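Local atomic coordinates of uncharacterized conserved (Bdellovibrio bacteriovorus, PDB entry 7O21), a protein that probably trims peptidoglycan as an LD-carboxypeptidase of the YkuD family, an editing of the cell wall that generates the curvature of this predatory bacterium. Residues V46-R51 and I173-H178; L25-L30 and V179-K184; G91-Q96 and T115-N120; H257-L262 and Y283-G288. All blocks are in the same frame, centred on the assembly; numbering follows the deposited sequence. Where two conformers were deposited one is given.

Interaction 1: residues V46-R51 and I173-H178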
loop_
_atom_site.group_PDB
_atom_site.type_symbol
_atom_site.label_atom_id
_atom_site.label_comp_id
_atom_site.label_asym_id
_atom_site.label_seq_id
_atom_site.Cartn_x
_atom_site.Cartn_y
_atom_site.Cartn_z
ATOM N N VAL A 46 22.317 -2.990 2.147
ATOM C CA VAL A 46 22.608 -3.646 3.423
ATOM C C VAL A 46 23.231 -5.007 3.138
ATOM O O VAL A 46 22.631 -5.846 2.457
ATOM C CB VAL A 46 21.352 -3.795 4.291
ATOM C CG1 VAL A 46 21.703 -4.470 5.630
ATOM C CG2 VAL A 46 20.674 -2.454 4.508
ATOM N N ASP A 47 24.424 -5.233 3.675
ATOM C CA ASP A 47 25.194 -6.461 3.485
ATOM C C ASP A 47 25.173 -7.176 4.835
ATOM O O ASP A 47 25.921 -6.810 5.748
ATOM C CB ASP A 47 26.608 -6.064 3.059
ATOM C CG ASP A 47 27.544 -7.236 2.891
ATOM O OD1 ASP A 47 27.264 -8.343 3.397
ATOM O OD2 ASP A 47 28.587 -7.029 2.237
ATOM N N LYS A 48 24.301 -8.182 4.974
ATOM C CA LYS A 48 24.155 -8.846 6.269
ATOM C C LYS A 48 25.446 -9.522 6.698
ATOM O O LYS A 48 25.826 -9.449 7.873
ATOM C CB LYS A 48 23.027 -9.875 6.247
ATOM C CG LYS A 48 21.642 -9.306 5.998
ATOM C CD LYS A 48 20.624 -10.440 6.107
ATOM C CE LYS A 48 19.212 -9.981 5.811
ATOM N NZ LYS A 48 18.327 -11.173 5.629
ATOM N N GLU A 49 26.127 -10.191 5.762
ATOM C CA GLU A 49 27.325 -10.946 6.118
ATOM C C GLU A 49 28.402 -10.031 6.687
ATOM O O GLU A 49 29.024 -10.347 7.709
ATOM C CB GLU A 49 27.842 -11.692 4.891
ATOM C CG GLU A 49 29.190 -12.357 5.101
ATOM C CD GLU A 49 29.751 -12.923 3.816
ATOM O OE1 GLU A 49 29.034 -12.891 2.794
ATOM O OE2 GLU A 49 30.907 -13.398 3.822
ATOM N N GLN A 50 28.647 -8.891 6.032
ATOM C CA GLN A 50 29.671 -7.952 6.475
ATOM C C GLN A 50 29.187 -6.999 7.557
ATOM O O GLN A 50 30.001 -6.231 8.085
ATOM C CB GLN A 50 30.211 -7.159 5.285
ATOM C CG GLN A 50 30.886 -8.035 4.222
ATOM C CD GLN A 50 32.045 -8.848 4.776
ATOM O OE1 GLN A 50 32.129 -10.062 4.567
ATOM N NE2 GLN A 50 32.940 -8.183 5.489
ATOM N N ARG A 51 27.898 -7.025 7.904
ATOM C CA ARG A 51 27.346 -6.093 8.889
ATOM C C ARG A 51 27.626 -4.641 8.488
ATOM O O ARG A 51 28.128 -3.834 9.276
ATOM C CB ARG A 51 27.847 -6.415 10.306
ATOM C CG ARG A 51 27.348 -7.752 10.837
ATOM C CD ARG A 51 28.071 -8.136 12.126
ATOM N NE ARG A 51 29.516 -8.214 11.925
ATOM C CZ ARG A 51 30.215 -9.344 11.924
ATOM N NH1 ARG A 51 29.606 -10.508 12.115
ATOM N NH2 ARG A 51 31.527 -9.312 11.730
ATOM N N ILE A 173 15.954 0.402 -0.493
ATOM C CA ILE A 173 16.840 -0.274 0.444
ATOM C C ILE A 173 16.947 -1.723 -0.006
ATOM O O ILE A 173 15.933 -2.419 -0.152
ATOM C CB ILE A 173 16.390 -0.123 1.908
ATOM C CG1 ILE A 173 17.389 -0.803 2.830
ATOM C CG2 ILE A 173 14.943 -0.636 2.128
ATOM C CD1 ILE A 173 17.239 -0.396 4.293
ATOM N N LEU A 174 18.167 -2.151 -0.307
ATOM C CA LEU A 174 18.450 -3.500 -0.779
ATOM C C LEU A 174 19.017 -4.264 0.403
ATOM O O LEU A 174 20.053 -3.875 0.952
ATOM C CB LEU A 174 19.475 -3.461 -1.906
ATOM C CG LEU A 174 19.118 -2.614 -3.131
ATOM C CD1 LEU A 174 20.202 -2.730 -4.215
ATOM C CD2 LEU A 174 17.746 -2.971 -3.674
ATOM N N ILE A 175 18.330 -5.320 0.817
ATOM C CA ILE A 175 18.665 -6.048 2.033
ATOM C C ILE A 175 19.096 -7.440 1.595
ATOM O O ILE A 175 18.259 -8.283 1.264
ATOM C CB ILE A 175 17.489 -6.082 3.020
ATOM C CG1 ILE A 175 17.056 -4.646 3.398
ATOM C CG2 ILE A 175 17.870 -6.882 4.283
ATOM C CD1 ILE A 175 15.762 -4.554 4.209
ATOM N N PHE A 176 20.403 -7.696 1.572
ATOM C CA PHE A 176 20.945 -8.908 0.966
ATOM C C PHE A 176 21.758 -9.666 2.002
ATOM O O PHE A 176 22.561 -9.063 2.722
ATOM C CB PHE A 176 21.838 -8.551 -0.226
ATOM C CG PHE A 176 21.103 -7.890 -1.388
ATOM C CD1 PHE A 176 19.737 -8.061 -1.566
ATOM C CD2 PHE A 176 21.803 -7.114 -2.305
ATOM C CE1 PHE A 176 19.072 -7.471 -2.655
ATOM C CE2 PHE A 176 21.149 -6.519 -3.392
ATOM C CZ PHE A 176 19.780 -6.695 -3.559
ATOM N N ASP A 177 21.540 -10.988 2.080
ATOM C CA ASP A 177 22.331 -11.827 2.977
ATOM C C ASP A 177 23.803 -11.761 2.604
ATOM O O ASP A 177 24.679 -11.756 3.481
ATOM C CB ASP A 177 21.857 -13.286 2.907
ATOM C CG ASP A 177 20.493 -13.507 3.544
ATOM O OD1 ASP A 177 19.844 -12.531 3.969
ATOM O OD2 ASP A 177 20.058 -14.674 3.613
ATOM N N HIS A 178 24.094 -11.694 1.307
ATOM C CA HIS A 178 25.458 -11.674 0.812
ATOM C C HIS A 178 25.528 -10.603 -0.268
ATOM O O HIS A 178 24.511 -10.268 -0.876
ATOM C CB HIS A 178 25.805 -13.075 0.280
ATOM C CG HIS A 178 25.819 -14.127 1.352
ATOM N ND1 HIS A 178 26.842 -14.249 2.269
ATOM C CD2 HIS A 178 24.895 -15.056 1.698
ATOM C CE1 HIS A 178 26.567 -15.233 3.107
ATOM N NE2 HIS A 178 25.389 -15.737 2.784
#
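A parallel strand pair of the YkuD catalytic domain joins Val46 and Asp47, at the end of strand 42-47, to Ile175 and Phe176, at the end of strand 172-176. Three backbone bonds zip it: Val46 N to Leu174 O (2.7 Å), Phe176 N to Val46 O, and Lys48 N to Phe176 O, the last almost straight at 176°. Beneath the ladder, Val46 CG2 packs against Ile173 CD1 at 4.0 Å, on the face that also carries Ile175; the side chain of Ile175 lies about 8 Å from that of Cys151, the predicted nucleophile. Past the strand ends the contact turns polar. Lys48 runs out fully extended beside Asp177, both side chains pointing the same way, and NZ meets Asp177 OD1 at 2.6 Å in a salt bridge, nearly in line with the C-O bond. On the way CE passes 3.7 Å from Ile175 CG2. Thr88 OG1 and Pro89 O also accept from this ammonium, so three oxygens grip it and fix the end of the chain. Asp47 OD1 takes the backbone N of Gln50, an Asx motif that shapes the bend after the strand. Glu49 N adds a weak bond to Asp177 O. With CG anti to the backbone N (chi1 172°), the Glu49 chain stretches across to His178, carboxylate and imidazole planes 74° apart. The imidazole N-H points straight out of the ring edge to the carboxylate, which receives it from above its own plane: His178 ND1 to Glu49 OE1 is 2.6 Å.

Interaction 2: residues L25-L30 and V179-K184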
loop_
_atom_site.group_PDB
_atom_site.type_symbol
_atom_site.label_atom_id
_atom_site.label_comp_id
_atom_site.label_asym_id
_atom_site.label_seq_id
_atom_site.Cartn_x
_atom_site.Cartn_y
_atom_site.Cartn_z
ATOM N N LEU A 25 35.794 -2.026 -6.245
ATOM C CA LEU A 25 34.812 -3.022 -6.696
ATOM C C LEU A 25 33.415 -2.435 -6.456
ATOM O O LEU A 25 33.279 -1.507 -5.720
ATOM C CB LEU A 25 35.002 -4.350 -5.969
ATOM C CG LEU A 25 36.397 -4.976 -6.035
ATOM C CD1 LEU A 25 36.467 -6.195 -5.152
ATOM C CD2 LEU A 25 36.778 -5.337 -7.447
ATOM N N LEU A 26 32.443 -3.020 -7.109
ATOM C CA LEU A 26 31.072 -2.546 -7.057
ATOM C C LEU A 26 30.129 -3.717 -6.822
ATOM O O LEU A 26 30.407 -4.841 -7.238
ATOM C CB LEU A 26 30.704 -1.892 -8.395
ATOM C CG LEU A 26 31.404 -0.586 -8.771
ATOM C CD1 LEU A 26 31.106 -0.232 -10.220
ATOM C CD2 LEU A 26 30.984 0.536 -7.843
ATOM N N PRO A 27 28.985 -3.472 -6.181
ATOM C CA PRO A 27 28.045 -4.570 -5.901
ATOM C C PRO A 27 27.367 -5.061 -7.174
ATOM O O PRO A 27 26.736 -4.281 -7.898
ATOM C CB PRO A 27 27.037 -3.926 -4.940
ATOM C CG PRO A 27 27.100 -2.466 -5.266
ATOM C CD PRO A 27 28.528 -2.184 -5.645
ATOM N N ALA A 28 27.471 -6.371 -7.418
ATOM C CA ALA A 28 26.980 -6.950 -8.667
ATOM C C ALA A 28 25.478 -6.764 -8.835
ATOM O O ALA A 28 24.984 -6.741 -9.969
ATOM C CB ALA A 28 27.333 -8.437 -8.738
ATOM N N SER A 29 24.737 -6.662 -7.738
ATOM C CA SER A 29 23.282 -6.663 -7.817
ATOM C C SER A 29 22.676 -5.291 -8.077
ATOM O O SER A 29 21.514 -5.220 -8.501
ATOM C CB SER A 29 22.656 -7.291 -6.571
ATOM O OG SER A 29 23.071 -8.652 -6.424
ATOM N N LEU A 30 23.404 -4.206 -7.818
ATOM C CA LEU A 30 22.892 -2.862 -8.069
ATOM C C LEU A 30 23.541 -2.391 -9.359
ATOM O O LEU A 30 24.695 -1.952 -9.364
ATOM C CB LEU A 30 23.216 -1.930 -6.909
ATOM C CG LEU A 30 22.869 -0.460 -7.144
ATOM C CD1 LEU A 30 21.378 -0.266 -7.433
ATOM C CD2 LEU A 30 23.280 0.383 -5.932
ATOM N N VAL A 179 26.714 -10.028 -0.471
ATOM C CA VAL A 179 26.949 -9.041 -1.528
ATOM C C VAL A 179 28.193 -9.457 -2.301
ATOM O O VAL A 179 29.268 -9.608 -1.711
ATOM C CB VAL A 179 27.109 -7.615 -0.977
ATOM C CG1 VAL A 179 27.479 -6.646 -2.100
ATOM C CG2 VAL A 179 25.829 -7.168 -0.285
ATOM N N ASN A 180 28.050 -9.654 -3.610
ATOM C CA ASN A 180 29.164 -10.031 -4.481
ATOM C C ASN A 180 29.735 -8.763 -5.105
ATOM O O ASN A 180 29.070 -8.111 -5.913
ATOM C CB ASN A 180 28.674 -10.987 -5.570
ATOM C CG ASN A 180 29.753 -11.336 -6.585
ATOM O OD1 ASN A 180 30.939 -11.400 -6.261
ATOM N ND2 ASN A 180 29.340 -11.557 -7.829
ATOM N N TYR A 181 30.967 -8.414 -4.744
ATOM C CA TYR A 181 31.630 -7.239 -5.298
ATOM C C TYR A 181 32.472 -7.651 -6.499
ATOM O O TYR A 181 33.280 -8.582 -6.407
ATOM C CB TYR A 181 32.515 -6.589 -4.238
ATOM C CG TYR A 181 31.741 -5.731 -3.267
ATOM C CD1 TYR A 181 31.489 -4.395 -3.542
ATOM C CD2 TYR A 181 31.270 -6.257 -2.071
ATOM C CE1 TYR A 181 30.785 -3.604 -2.656
ATOM C CE2 TYR A 181 30.554 -5.471 -1.176
ATOM C CZ TYR A 181 30.319 -4.143 -1.477
ATOM O OH TYR A 181 29.617 -3.342 -0.601
ATOM N N VAL A 182 32.279 -6.964 -7.623
ATOM C CA VAL A 182 32.955 -7.299 -8.868
ATOM C C VAL A 182 33.703 -6.082 -9.402
ATOM O O VAL A 182 33.515 -4.956 -8.952
ATOM C CB VAL A 182 31.984 -7.860 -9.916
ATOM C CG1 VAL A 182 31.338 -9.130 -9.382
ATOM C CG2 VAL A 182 30.932 -6.814 -10.274
ATOM N N SER A 183 34.581 -6.333 -10.375
ATOM C CA SER A 183 35.329 -5.248 -10.984
ATOM C C SER A 183 34.398 -4.305 -11.739
ATOM O O SER A 183 33.296 -4.675 -12.154
ATOM C CB SER A 183 36.377 -5.800 -11.959
ATOM O OG SER A 183 35.770 -6.374 -13.103
ATOM N N LYS A 184 34.859 -3.064 -11.908
ATOM C CA LYS A 184 34.089 -2.093 -12.678
ATOM C C LYS A 184 33.819 -2.609 -14.084
ATOM O O LYS A 184 32.743 -2.371 -14.645
ATOM C CB LYS A 184 34.835 -0.762 -12.738
ATOM C CG LYS A 184 34.580 0.135 -11.551
ATOM C CD LYS A 184 35.488 1.349 -11.585
ATOM C CE LYS A 184 35.593 1.983 -10.207
ATOM N NZ LYS A 184 36.878 1.656 -9.534
#
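Two short antiparallel strands, 26-27 and 181-182, form a two-stranded ribbon on the surface, held by backbone bonds from Leu26 N to Val182 O (2.9 Å), Val182 N to Leu26 O, and Ala28 N to Asn180 O (2.8 Å). Leu26 and Val182 make the hydrogen-bonded pair, Pro27 and Tyr181 the non-hydrogen-bonded one; proline, with no N-H to give, occupies a position whose pairing with Tyr181 calls for none. The carbonyls also receive C-H groups, Tyr181 CA lying 3.3 Å from Leu26 O. Tyr181, its phenol OH bonded to Lys65 NZ, extends along the Pro27 side of the ribbon: the backbone of Leu26 and Pro27 runs beside CD1 and CE1, Pro27 CD comes within 4.0 Å of Tyr181 CE1, and Leu25 CB touches Tyr181 CB at the root of the ring. Pro27 CB meanwhile meets Val179 CG1, and strands 42-47 and 52-59 lie behind the proline through Leu45 and Phe56. On the other side, Val182 CG1, anti to its carbonyl carbon (chi1 -61°), approaches the methyl of Ala28. From Pro27 to Leu30 the chain makes a type I turn. At the opposite end Ser183 is the N-cap of helix 184-206, its OG accepting from Glu186 N. The ribbon thus ties the N-terminal segment to the link between the last strand of the catalytic sheet and this long helix. Over the start of the helix, Leu26 CD1 rests on the aliphatic stem of Lys184, 3.7 Å from CG.

Interaction 3: residues G91-Q96 and T115-N120; sequences GIYFLQ and TTNYPN
Tyr93 and Tyr118 lie side by side and point the same way, their ring planes 66° apart, so that the edge of Tyr118 at CD1 comes 3.3 Å from Tyr93 OH. Both hydroxyls are engaged further out, Tyr93 with Asp123 OD2 and Tyr118 with Gly130 N. Asn120 crosses Tyr93 at about a right angle, its amide turned only 28° from the ring plane, with ND2 reaching Ile92 O at 2.9 Å; one water joins the same ND2 to Ile92 N, and a second links Ile92 O to Asn117 ND2. The Asn117 amide stands steeply to the Tyr93 ring. Its CG lies between the backbone N and the carbonyl carbon (chi1 66°), which turns OD1 back onto Phe94 N, 2.8 Å away and above the amide plane. This side chain thereby takes the place of a backbone acceptor where strand 113-116 gives out, while Gln96 N still bonds Thr115 O at 2.8 Å. Thr116 OG1, also hydrogen-bonded to Ile133 O, accepts from Tyr118 N in an ST turn, and Asn120 caps helix 121-126 through OD1 to Asp123 N. Asparagine side chains and waters thus carry the bonding of an antiparallel strand pair of the YkuD catalytic sheet on to the N-terminus of helix 121-126.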
loop_
_atom_site.group_PDB
_atom_site.type_symbol
_atom_site.label_atom_id
_atom_site.label_comp_id
_atom_site.label_asym_id
_atom_site.label_seq_id
_atom_site.Cartn_x
_atom_site.Cartn_y
_atom_site.Cartn_z
ATOM N N GLY A 91 15.717 -8.926 0.154
ATOM C CA GLY A 91 14.992 -8.497 -1.023
ATOM C C GLY A 91 15.262 -7.053 -1.390
ATOM O O GLY A 91 16.193 -6.410 -0.881
ATOM N N ILE A 92 14.415 -6.567 -2.291
ATOM C CA ILE A 92 14.590 -5.300 -2.976
ATOM C C ILE A 92 13.407 -4.439 -2.567
ATOM O O ILE A 92 12.288 -4.655 -3.056
ATOM C CB ILE A 92 14.615 -5.502 -4.502
ATOM C CG1 ILE A 92 15.703 -6.503 -4.922
ATOM C CG2 ILE A 92 14.818 -4.178 -5.218
ATOM C CD1 ILE A 92 15.508 -7.051 -6.351
ATOM N N TYR A 93 13.645 -3.468 -1.681
ATOM C CA TYR A 93 12.567 -2.717 -1.050
ATOM C C TYR A 93 12.741 -1.219 -1.267
ATOM O O TYR A 93 13.725 -0.749 -1.829
ATOM C CB TYR A 93 12.505 -3.032 0.456
ATOM C CG TYR A 93 12.279 -4.504 0.652
ATOM C CD1 TYR A 93 11.043 -5.070 0.363
ATOM C CD2 TYR A 93 13.319 -5.341 1.021
ATOM C CE1 TYR A 93 10.843 -6.420 0.477
ATOM C CE2 TYR A 93 13.120 -6.704 1.144
ATOM C CZ TYR A 93 11.880 -7.232 0.868
ATOM O OH TYR A 93 11.677 -8.592 0.967
ATOM N N PHE A 94 11.726 -0.461 -0.868
ATOM C CA PHE A 94 11.701 1.022 -0.944
ATOM C C PHE A 94 11.280 1.530 0.443
ATOM O O PHE A 94 10.474 0.891 1.088
ATOM C CB PHE A 94 10.725 1.505 -2.035
ATOM C CG PHE A 94 11.147 1.245 -3.467
ATOM C CD1 PHE A 94 10.992 -0.001 -4.056
ATOM C CD2 PHE A 94 11.732 2.243 -4.236
ATOM C CE1 PHE A 94 11.426 -0.234 -5.354
ATOM C CE2 PHE A 94 12.158 2.007 -5.531
ATOM C CZ PHE A 94 11.990 0.768 -6.087
ATOM N N LEU A 95 11.875 2.615 0.906
ATOM C CA LEU A 95 11.508 3.213 2.185
ATOM C C LEU A 95 10.273 4.089 2.021
ATOM O O LEU A 95 10.186 4.880 1.076
ATOM C CB LEU A 95 12.679 4.029 2.719
ATOM C CG LEU A 95 13.907 3.135 2.954
ATOM C CD1 LEU A 95 15.186 3.948 2.942
ATOM C CD2 LEU A 95 13.748 2.345 4.250
ATOM N N GLN A 96 9.333 3.943 2.946
ATOM C CA GLN A 96 8.008 4.586 2.791
ATOM C C GLN A 96 7.731 5.739 3.757
ATOM O O GLN A 96 7.275 6.743 3.284
ATOM C CB GLN A 96 6.935 3.511 2.948
ATOM C CG GLN A 96 6.994 2.405 1.907
ATOM C CD GLN A 96 5.747 1.559 1.886
ATOM O OE1 GLN A 96 5.368 0.952 2.873
ATOM N NE2 GLN A 96 5.065 1.541 0.755
ATOM N N THR A 115 9.968 2.930 7.520
ATOM C CA THR A 115 9.276 1.709 7.152
ATOM C C THR A 115 9.633 1.331 5.721
ATOM O O THR A 115 10.109 2.158 4.936
ATOM C CB THR A 115 7.766 1.912 7.266
ATOM O OG1 THR A 115 7.342 2.857 6.266
ATOM C CG2 THR A 115 7.395 2.443 8.660
ATOM N N THR A 116 9.361 0.081 5.379
ATOM C CA THR A 116 9.566 -0.406 4.019
ATOM C C THR A 116 8.244 -0.868 3.410
ATOM O O THR A 116 7.180 -0.857 4.052
ATOM C CB THR A 116 10.559 -1.571 3.984
ATOM O OG1 THR A 116 9.948 -2.748 4.544
ATOM C CG2 THR A 116 11.874 -1.235 4.718
ATOM N N ASN A 117 8.316 -1.282 2.146
ATOM C CA ASN A 117 7.184 -1.898 1.470
ATOM C C ASN A 117 7.177 -3.414 1.611
ATOM O O ASN A 117 6.453 -4.084 0.868
ATOM C CB ASN A 117 7.136 -1.480 -0.005
ATOM C CG ASN A 117 8.323 -2.004 -0.798
ATOM O OD1 ASN A 117 9.430 -2.039 -0.306
ATOM N ND2 ASN A 117 8.071 -2.446 -2.036
ATOM N N TYR A 118 7.965 -3.980 2.521
ATOM C CA TYR A 118 7.882 -5.416 2.744
ATOM C C TYR A 118 6.494 -5.772 3.267
ATOM O O TYR A 118 5.992 -5.113 4.183
ATOM C CB TYR A 118 8.924 -5.891 3.764
ATOM C CG TYR A 118 8.762 -7.363 4.084
ATOM C CD1 TYR A 118 9.415 -8.325 3.330
ATOM C CD2 TYR A 118 7.929 -7.791 5.115
ATOM C CE1 TYR A 118 9.256 -9.680 3.595
ATOM C CE2 TYR A 118 7.768 -9.139 5.387
ATOM C CZ TYR A 118 8.438 -10.074 4.625
ATOM O OH TYR A 118 8.290 -11.422 4.873
ATOM N N PRO A 119 5.862 -6.833 2.747
ATOM C CA PRO A 119 6.339 -7.726 1.684
ATOM C C PRO A 119 6.058 -7.142 0.295
ATOM O O PRO A 119 4.970 -6.605 0.061
ATOM C CB PRO A 119 5.503 -8.992 1.909
ATOM C CG PRO A 119 4.201 -8.461 2.464
ATOM C CD PRO A 119 4.607 -7.313 3.352
ATOM N N ASN A 120 7.036 -7.219 -0.609
ATOM C CA ASN A 120 6.858 -6.703 -1.960
ATOM C C ASN A 120 6.190 -7.764 -2.838
ATOM O O ASN A 120 5.790 -8.835 -2.372
ATOM C CB ASN A 120 8.171 -6.169 -2.535
ATOM C CG ASN A 120 9.181 -7.262 -2.842
ATOM O OD1 ASN A 120 8.850 -8.450 -2.952
ATOM N ND2 ASN A 120 10.427 -6.866 -2.996
HETATM O O HOH W 1 12.661 -8.629 -3.338
HETATM O O HOH W 2 10.016 -3.378 -3.936
#

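Interaction 4: residues H257-L262 and Y283-G288; sequences HNDQLL and YALKSG
Backbone bonds carry most of this antiparallel pairing of strands 260-270 and 275-287. Leu261 and Ala284 form the hydrogen-bonded pair, with Ala284 N to Leu261 O at 2.8 Å and Leu261 N to Ala284 O at 2.9 Å; Lys286 N continues the ladder to Asp259 O, which also takes a CA-H contact from Leu285. Gln260 with Leu285 and Leu262 with Tyr283 are non-hydrogen-bonded pairs. The one aromatic contact across the strands is a CH-pi interaction: Leu262 CD2 sits over a face of the Tyr283 ring, 3.8 Å from its centroid and 18° off the normal. Leu262 has CG anti to the backbone N (chi1 -170°), which sends this methyl across to the neighbouring strand. Tyr283 OH is bonded to Glu297 OE1, and Phe122 meets its ring edge-to-face. Among aliphatic contacts, Leu285 CD2 lies 4.0 Å from Gln260 CG on the Tyr283 side of the sheet, where helix 121-126 of the catalytic domain also packs, whereas Leu261 CB touches Ala284 CB on the reverse. At the exposed end Lys286 arches past the turn, CE 3.4 Å from Asn258 O, and its NZ bonds Tyr291 OH. A type II' turn from His257 to Gln260, closed by bonds both ways between those two residues, leads strand 246-257 into strand 260-270. Such long, successive antiparallel hairpins build the curved sheet of the NTF2-like domain.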
loop_
_atom_site.group_PDB
_atom_site.type_symbol
_atom_site.label_atom_id
_atom_site.label_comp_id
_atom_site.label_asym_id
_atom_site.label_seq_id
_atom_site.Cartn_x
_atom_site.Cartn_y
_atom_site.Cartn_z
ATOM N N HIS A 257 19.189 -9.619 -8.223
ATOM C CA HIS A 257 19.709 -10.343 -7.074
ATOM C C HIS A 257 19.004 -11.688 -6.960
ATOM O O HIS A 257 17.776 -11.756 -7.048
ATOM C CB HIS A 257 19.525 -9.510 -5.798
ATOM C CG HIS A 257 20.068 -10.162 -4.572
ATOM N ND1 HIS A 257 19.258 -10.732 -3.614
ATOM C CD2 HIS A 257 21.338 -10.350 -4.156
ATOM C CE1 HIS A 257 20.008 -11.230 -2.650
ATOM N NE2 HIS A 257 21.275 -11.026 -2.961
ATOM N N ASN A 258 19.781 -12.758 -6.755
ATOM C CA ASN A 258 19.235 -14.127 -6.642
ATOM C C ASN A 258 18.406 -14.401 -7.896
ATOM O O ASN A 258 18.909 -14.243 -9.018
ATOM C CB ASN A 258 18.495 -14.317 -5.323
ATOM C CG ASN A 258 19.427 -14.480 -4.135
ATOM O OD1 ASN A 258 20.590 -14.817 -4.300
ATOM N ND2 ASN A 258 18.905 -14.251 -2.935
ATOM N N ASP A 259 17.149 -14.788 -7.763
ATOM C CA ASP A 259 16.305 -15.085 -8.909
ATOM C C ASP A 259 15.606 -13.857 -9.479
ATOM O O ASP A 259 14.917 -13.979 -10.494
ATOM C CB ASP A 259 15.248 -16.116 -8.493
ATOM C CG ASP A 259 14.430 -15.671 -7.266
ATOM O OD1 ASP A 259 14.981 -15.008 -6.344
ATOM O OD2 ASP A 259 13.218 -15.993 -7.217
ATOM N N GLN A 260 15.778 -12.686 -8.878
ATOM C CA GLN A 260 14.899 -11.539 -9.110
ATOM C C GLN A 260 15.554 -10.473 -9.981
ATOM O O GLN A 260 16.768 -10.237 -9.910
ATOM C CB GLN A 260 14.537 -10.897 -7.768
ATOM C CG GLN A 260 13.647 -11.769 -6.904
ATOM C CD GLN A 260 13.453 -11.208 -5.520
ATOM O OE1 GLN A 260 13.942 -10.113 -5.196
ATOM N NE2 GLN A 260 12.763 -11.961 -4.677
ATOM N N LEU A 261 14.724 -9.828 -10.804
ATOM C CA LEU A 261 15.109 -8.650 -11.572
ATOM C C LEU A 261 14.025 -7.604 -11.380
ATOM O O LEU A 261 12.841 -7.899 -11.561
ATOM C CB LEU A 261 15.246 -8.966 -13.069
ATOM C CG LEU A 261 15.489 -7.785 -14.021
ATOM C CD1 LEU A 261 16.832 -7.130 -13.761
ATOM C CD2 LEU A 261 15.389 -8.225 -15.475
ATOM N N LEU A 262 14.434 -6.390 -10.992
ATOM C CA LEU A 262 13.516 -5.269 -10.830
ATOM C C LEU A 262 14.035 -4.129 -11.693
ATOM O O LEU A 262 15.214 -3.760 -11.600
ATOM C CB LEU A 262 13.460 -4.837 -9.360
ATOM C CG LEU A 262 12.411 -3.834 -8.867
ATOM C CD1 LEU A 262 12.741 -2.409 -9.287
ATOM C CD2 LEU A 262 11.010 -4.207 -9.251
ATOM N N TYR A 283 8.753 -6.519 -12.683
ATOM C CA TYR A 283 9.255 -7.556 -11.792
ATOM C C TYR A 283 9.439 -8.804 -12.637
ATOM O O TYR A 283 8.496 -9.244 -13.301
ATOM C CB TYR A 283 8.221 -7.868 -10.705
ATOM C CG TYR A 283 7.852 -6.714 -9.801
ATOM C CD1 TYR A 283 7.005 -5.702 -10.234
ATOM C CD2 TYR A 283 8.344 -6.652 -8.505
ATOM C CE1 TYR A 283 6.657 -4.654 -9.402
ATOM C CE2 TYR A 283 8.003 -5.599 -7.663
ATOM C CZ TYR A 283 7.169 -4.613 -8.121
ATOM O OH TYR A 283 6.818 -3.574 -7.278
ATOM N N ALA A 284 10.648 -9.365 -12.626
ATOM C CA ALA A 284 10.942 -10.532 -13.452
ATOM C C ALA A 284 11.721 -11.555 -12.636
ATOM O O ALA A 284 12.332 -11.234 -11.617
ATOM C CB ALA A 284 11.695 -10.165 -14.742
ATOM N N LEU A 285 11.667 -12.808 -13.090
ATOM C CA LEU A 285 12.400 -13.901 -12.465
ATOM C C LEU A 285 13.239 -14.603 -13.514
ATOM O O LEU A 285 12.857 -14.677 -14.689
ATOM C CB LEU A 285 11.456 -14.926 -11.800
ATOM C CG LEU A 285 10.630 -14.407 -10.619
ATOM C CD1 LEU A 285 9.624 -15.471 -10.178
ATOM C CD2 LEU A 285 11.530 -13.961 -9.456
ATOM N N LYS A 286 14.378 -15.148 -13.069
ATOM C CA LYS A 286 15.239 -15.924 -13.951
ATOM C C LYS A 286 14.465 -17.057 -14.609
ATOM O O LYS A 286 13.655 -17.738 -13.974
ATOM C CB LYS A 286 16.384 -16.537 -13.143
ATOM C CG LYS A 286 17.494 -15.566 -12.821
ATOM C CD LYS A 286 18.732 -16.323 -12.328
ATOM C CE LYS A 286 19.910 -15.381 -12.099
ATOM N NZ LYS A 286 20.620 -15.075 -13.377
ATOM N N SER A 287 14.752 -17.257 -15.891
ATOM C CA SER A 287 14.211 -18.343 -16.699
ATOM C C SER A 287 15.354 -18.805 -17.584
ATOM O O SER A 287 15.715 -18.105 -18.535
ATOM C CB SER A 287 13.061 -17.839 -17.568
ATOM O OG SER A 287 12.510 -18.907 -18.331
ATOM N N GLY A 288 15.934 -19.954 -17.263
ATOM C CA GLY A 288 17.090 -20.420 -18.012
ATOM C C GLY A 288 18.195 -19.384 -17.967
ATOM O O GLY A 288 18.656 -18.985 -16.890
#

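Interactions 1 and 3 are the buried ones and share the catalytic sheet, where strands 172-176 and 91-99 are neighbours: Ile173 N faces Tyr93 O and Ile175 O faces Gly91 N. Both change from backbone ladder to side-chain bonding at strand ends, by a salt bridge and a histidine-carboxylate hydrogen bond in interaction 1 and by amides and water in interaction 3. Interaction 2 lies at the surface, where the chain just after strand 172-176 meets the N-terminal segment, and is mostly backbone and apolar. Interaction 4, partly buried, belongs to the NTF2-like sheet. The two domains meet where Phe176 of interaction 1 stacks on His257 of interaction 4, with Ser29 of interaction 2 against both rings and Ile92 of interaction 3 against Gln260.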